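Local coordinates for LPXTG cell wall anchor domain-containing protein (Lactobacillus rhamnosus, PDB 7CBS), which serves as the basal pilin of the SpaCBA pilus, probably helping to anchor the fibre to the cell wall and contributing to adhesion, at residues T67-W78 with H131-A141. Sequence-based numbering, arbitrary orientation.
Sequences TFTVYDVTADFW and HAAVYLFKETA
V70 and F137 meet side by side within an antiparallel strand pair of the N-terminal pilin domain, 67-72 against 134-141; the axes of these short segments run at 155° with 4.5 Å between them. The register is fixed by paired backbone bonds, T69 with K138 and Y71 with L136, and V73 N, just past strand 67-72, donates to V134 O. Packing is tight on the face of V70, Y135 and F137. With chi1 at 59°, V70 CG1 sits between the backbone N and the carbonyl carbon, which leaves CG2 anti to N and over the F137 ring, 3.2 Å from CE1, unusually close for two carbons. V70 CG2 also lies 3.8 Å from Y135 CB, while F121 meets the F137 ring edge-to-face.

A second compact region forms where the chain turns into helix 74-84. V134 sets CG1 over one face of the F77 ring, 4.0 Å from its centroid, and V134 CG2 touches F77 CD2. D72 OD1 closes an Asx turn, taking T74 N from above the carboxylate plane and T74 OG1 nearly along D72's own C-O bond; T74 OG1 in turn accepts V134 N at 3.1 Å.

The T67 end is more open to solvent, with T140 and A141 exposed, yet still bonded. Both face T67, a classic beta bulge: T67 N donates to A141 O at 2.8 Å, and T67 O receives T140 N but A141 N only weakly. T69 OG1 and T140 OG1 share a 2.8 Å hydrogen bond, with Q110 also bonded to T69 OG1. At the opposite end H131 is likewise exposed, its CB beside the indole of W78, whose NE1 donates to A132 O at 3.0 Å, nearly straight (170°) and exactly in the ring plane.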
# COMPACT_ATOMS: atom_id res chain seq x y z
N THR A 67 -20.22 5.35 -4.75
CA THR A 67 -19.73 5.18 -3.36
C THR A 67 -19.67 3.69 -3.01
O THR A 67 -20.74 3.05 -2.91
CB THR A 67 -20.61 5.93 -2.35
OG1 THR A 67 -20.75 7.28 -2.77
CG2 THR A 67 -20.05 5.90 -0.94
N PHE A 68 -18.45 3.17 -2.84
CA PHE A 68 -18.17 1.83 -2.26
C PHE A 68 -17.75 2.01 -0.80
O PHE A 68 -16.97 2.93 -0.51
CB PHE A 68 -17.10 1.10 -3.08
CG PHE A 68 -17.62 0.51 -4.37
CD1 PHE A 68 -17.71 1.28 -5.52
CD2 PHE A 68 -18.05 -0.81 -4.43
CE1 PHE A 68 -18.20 0.74 -6.70
CE2 PHE A 68 -18.53 -1.35 -5.62
CZ PHE A 68 -18.60 -0.57 -6.75
N THR A 69 -18.29 1.16 0.08
CA THR A 69 -18.02 1.11 1.54
C THR A 69 -17.37 -0.24 1.85
O THR A 69 -17.88 -1.26 1.35
CB THR A 69 -19.32 1.34 2.33
OG1 THR A 69 -19.93 2.54 1.85
CG2 THR A 69 -19.11 1.44 3.83
N VAL A 70 -16.28 -0.23 2.62
CA VAL A 70 -15.51 -1.45 3.02
C VAL A 70 -15.76 -1.70 4.52
O VAL A 70 -15.64 -0.74 5.31
CB VAL A 70 -14.01 -1.35 2.68
CG1 VAL A 70 -13.33 -0.15 3.35
CG2 VAL A 70 -13.26 -2.63 3.01
N TYR A 71 -16.12 -2.94 4.87
CA TYR A 71 -16.41 -3.39 6.26
C TYR A 71 -15.44 -4.52 6.64
O TYR A 71 -15.12 -5.34 5.78
CB TYR A 71 -17.84 -3.92 6.39
CG TYR A 71 -18.92 -2.98 5.92
CD1 TYR A 71 -19.26 -2.89 4.57
CD2 TYR A 71 -19.63 -2.20 6.81
CE1 TYR A 71 -20.26 -2.04 4.14
CE2 TYR A 71 -20.64 -1.35 6.39
CZ TYR A 71 -20.95 -1.26 5.05
OH TYR A 71 -21.93 -0.42 4.62
N ASP A 72 -15.02 -4.54 7.91
CA ASP A 72 -14.27 -5.66 8.54
C ASP A 72 -15.26 -6.76 8.92
O ASP A 72 -16.10 -6.49 9.80
CB ASP A 72 -13.46 -5.15 9.75
CG ASP A 72 -12.83 -6.25 10.59
OD1 ASP A 72 -12.51 -7.33 10.03
OD2 ASP A 72 -12.65 -6.02 11.81
N VAL A 73 -15.18 -7.93 8.28
CA VAL A 73 -16.08 -9.10 8.56
C VAL A 73 -15.25 -10.29 9.07
O VAL A 73 -15.76 -11.42 9.00
CB VAL A 73 -16.91 -9.48 7.31
CG1 VAL A 73 -17.70 -8.30 6.78
CG2 VAL A 73 -16.06 -10.09 6.20
N THR A 74 -14.05 -10.03 9.59
CA THR A 74 -13.03 -11.06 9.97
C THR A 74 -13.61 -12.07 10.96
O THR A 74 -13.51 -13.29 10.68
CB THR A 74 -11.77 -10.42 10.57
OG1 THR A 74 -11.24 -9.48 9.62
CG2 THR A 74 -10.71 -11.44 10.91
N ALA A 75 -14.19 -11.60 12.07
CA ALA A 75 -14.68 -12.44 13.19
C ALA A 75 -15.87 -13.29 12.73
O ALA A 75 -15.86 -14.51 13.00
CB ALA A 75 -15.07 -11.58 14.38
N ASP A 76 -16.86 -12.67 12.07
CA ASP A 76 -18.06 -13.35 11.53
C ASP A 76 -17.63 -14.37 10.47
O ASP A 76 -18.17 -15.49 10.47
CB ASP A 76 -19.08 -12.36 10.96
CG ASP A 76 -19.79 -11.54 12.02
OD1 ASP A 76 -19.85 -12.00 13.18
OD2 ASP A 76 -20.28 -10.43 11.69
N PHE A 77 -16.67 -14.00 9.61
CA PHE A 77 -16.19 -14.85 8.49
C PHE A 77 -15.61 -16.15 9.06
O PHE A 77 -16.06 -17.22 8.61
CB PHE A 77 -15.16 -14.12 7.62
CG PHE A 77 -14.73 -14.93 6.42
CD1 PHE A 77 -15.49 -14.94 5.26
CD2 PHE A 77 -13.60 -15.74 6.46
CE1 PHE A 77 -15.12 -15.70 4.16
CE2 PHE A 77 -13.23 -16.50 5.37
CZ PHE A 77 -13.99 -16.48 4.21
N TRP A 78 -14.66 -16.08 9.99
CA TRP A 78 -13.95 -17.27 10.53
C TRP A 78 -14.88 -18.10 11.43
O TRP A 78 -14.65 -19.31 11.54
CB TRP A 78 -12.67 -16.87 11.27
CG TRP A 78 -11.64 -16.27 10.36
CD1 TRP A 78 -11.02 -15.06 10.50
CD2 TRP A 78 -11.16 -16.84 9.13
NE1 TRP A 78 -10.17 -14.85 9.46
CE2 TRP A 78 -10.23 -15.92 8.60
CE3 TRP A 78 -11.40 -18.03 8.44
CZ2 TRP A 78 -9.55 -16.15 7.41
CZ3 TRP A 78 -10.73 -18.26 7.26
CH2 TRP A 78 -9.83 -17.33 6.75
N HIS A 131 -5.79 -12.97 13.43
CA HIS A 131 -6.46 -13.61 12.26
C HIS A 131 -6.18 -12.81 10.99
O HIS A 131 -6.14 -11.57 11.07
CB HIS A 131 -7.97 -13.74 12.50
CG HIS A 131 -8.32 -14.51 13.74
ND1 HIS A 131 -9.46 -14.23 14.48
CD2 HIS A 131 -7.70 -15.53 14.36
CE1 HIS A 131 -9.50 -15.03 15.52
NE2 HIS A 131 -8.44 -15.84 15.47
N ALA A 132 -6.00 -13.51 9.86
CA ALA A 132 -6.03 -12.95 8.50
C ALA A 132 -7.28 -12.09 8.37
O ALA A 132 -8.35 -12.56 8.81
CB ALA A 132 -6.02 -14.06 7.48
N ALA A 133 -7.17 -10.87 7.84
CA ALA A 133 -8.30 -9.93 7.71
C ALA A 133 -9.23 -10.41 6.60
O ALA A 133 -8.74 -11.10 5.67
CB ALA A 133 -7.79 -8.53 7.46
N VAL A 134 -10.53 -10.11 6.71
CA VAL A 134 -11.55 -10.36 5.65
C VAL A 134 -12.43 -9.12 5.56
O VAL A 134 -12.90 -8.65 6.62
CB VAL A 134 -12.38 -11.63 5.92
CG1 VAL A 134 -13.39 -11.89 4.81
CG2 VAL A 134 -11.48 -12.85 6.12
N TYR A 135 -12.63 -8.60 4.34
CA TYR A 135 -13.31 -7.31 4.06
C TYR A 135 -14.50 -7.56 3.13
O TYR A 135 -14.37 -8.38 2.20
CB TYR A 135 -12.30 -6.30 3.50
CG TYR A 135 -11.19 -5.97 4.46
CD1 TYR A 135 -11.41 -5.16 5.56
CD2 TYR A 135 -9.91 -6.49 4.29
CE1 TYR A 135 -10.41 -4.88 6.47
CE2 TYR A 135 -8.89 -6.21 5.19
CZ TYR A 135 -9.14 -5.40 6.28
OH TYR A 135 -8.15 -5.11 7.16
N LEU A 136 -15.62 -6.90 3.42
CA LEU A 136 -16.84 -6.85 2.57
C LEU A 136 -16.88 -5.50 1.85
O LEU A 136 -16.78 -4.47 2.54
CB LEU A 136 -18.08 -7.03 3.46
CG LEU A 136 -19.42 -6.71 2.82
CD1 LEU A 136 -19.68 -7.62 1.63
CD2 LEU A 136 -20.54 -6.82 3.84
N PHE A 137 -17.03 -5.51 0.52
CA PHE A 137 -17.05 -4.30 -0.34
C PHE A 137 -18.44 -4.16 -0.97
O PHE A 137 -18.76 -4.95 -1.88
CB PHE A 137 -15.95 -4.40 -1.41
CG PHE A 137 -14.55 -4.24 -0.87
CD1 PHE A 137 -14.02 -2.98 -0.64
CD2 PHE A 137 -13.75 -5.34 -0.61
CE1 PHE A 137 -12.73 -2.83 -0.16
CE2 PHE A 137 -12.46 -5.19 -0.12
CZ PHE A 137 -11.95 -3.94 0.11
N LYS A 138 -19.22 -3.18 -0.51
CA LYS A 138 -20.61 -2.90 -0.98
C LYS A 138 -20.65 -1.55 -1.71
O LYS A 138 -19.92 -0.64 -1.30
CB LYS A 138 -21.59 -2.85 0.20
CG LYS A 138 -21.64 -4.09 1.08
CD LYS A 138 -22.61 -3.94 2.24
CE LYS A 138 -24.05 -3.73 1.83
NZ LYS A 138 -24.94 -3.66 3.01
N GLU A 139 -21.49 -1.46 -2.75
CA GLU A 139 -21.89 -0.19 -3.40
C GLU A 139 -23.10 0.36 -2.63
O GLU A 139 -24.18 -0.25 -2.72
CB GLU A 139 -22.24 -0.42 -4.88
CG GLU A 139 -22.72 0.83 -5.59
CD GLU A 139 -23.17 0.60 -7.03
OE1 GLU A 139 -22.43 -0.07 -7.78
OE2 GLU A 139 -24.25 1.10 -7.39
N THR A 140 -22.91 1.46 -1.89
CA THR A 140 -23.90 2.04 -0.94
C THR A 140 -24.54 3.30 -1.51
O THR A 140 -25.49 3.81 -0.88
CB THR A 140 -23.25 2.31 0.42
OG1 THR A 140 -22.09 3.10 0.19
CG2 THR A 140 -22.88 1.04 1.16
N ALA A 141 -24.04 3.83 -2.63
CA ALA A 141 -24.60 5.01 -3.32
C ALA A 141 -24.09 5.07 -4.77
O ALA A 141 -22.91 4.73 -5.00
CB ALA A 141 -24.26 6.27 -2.57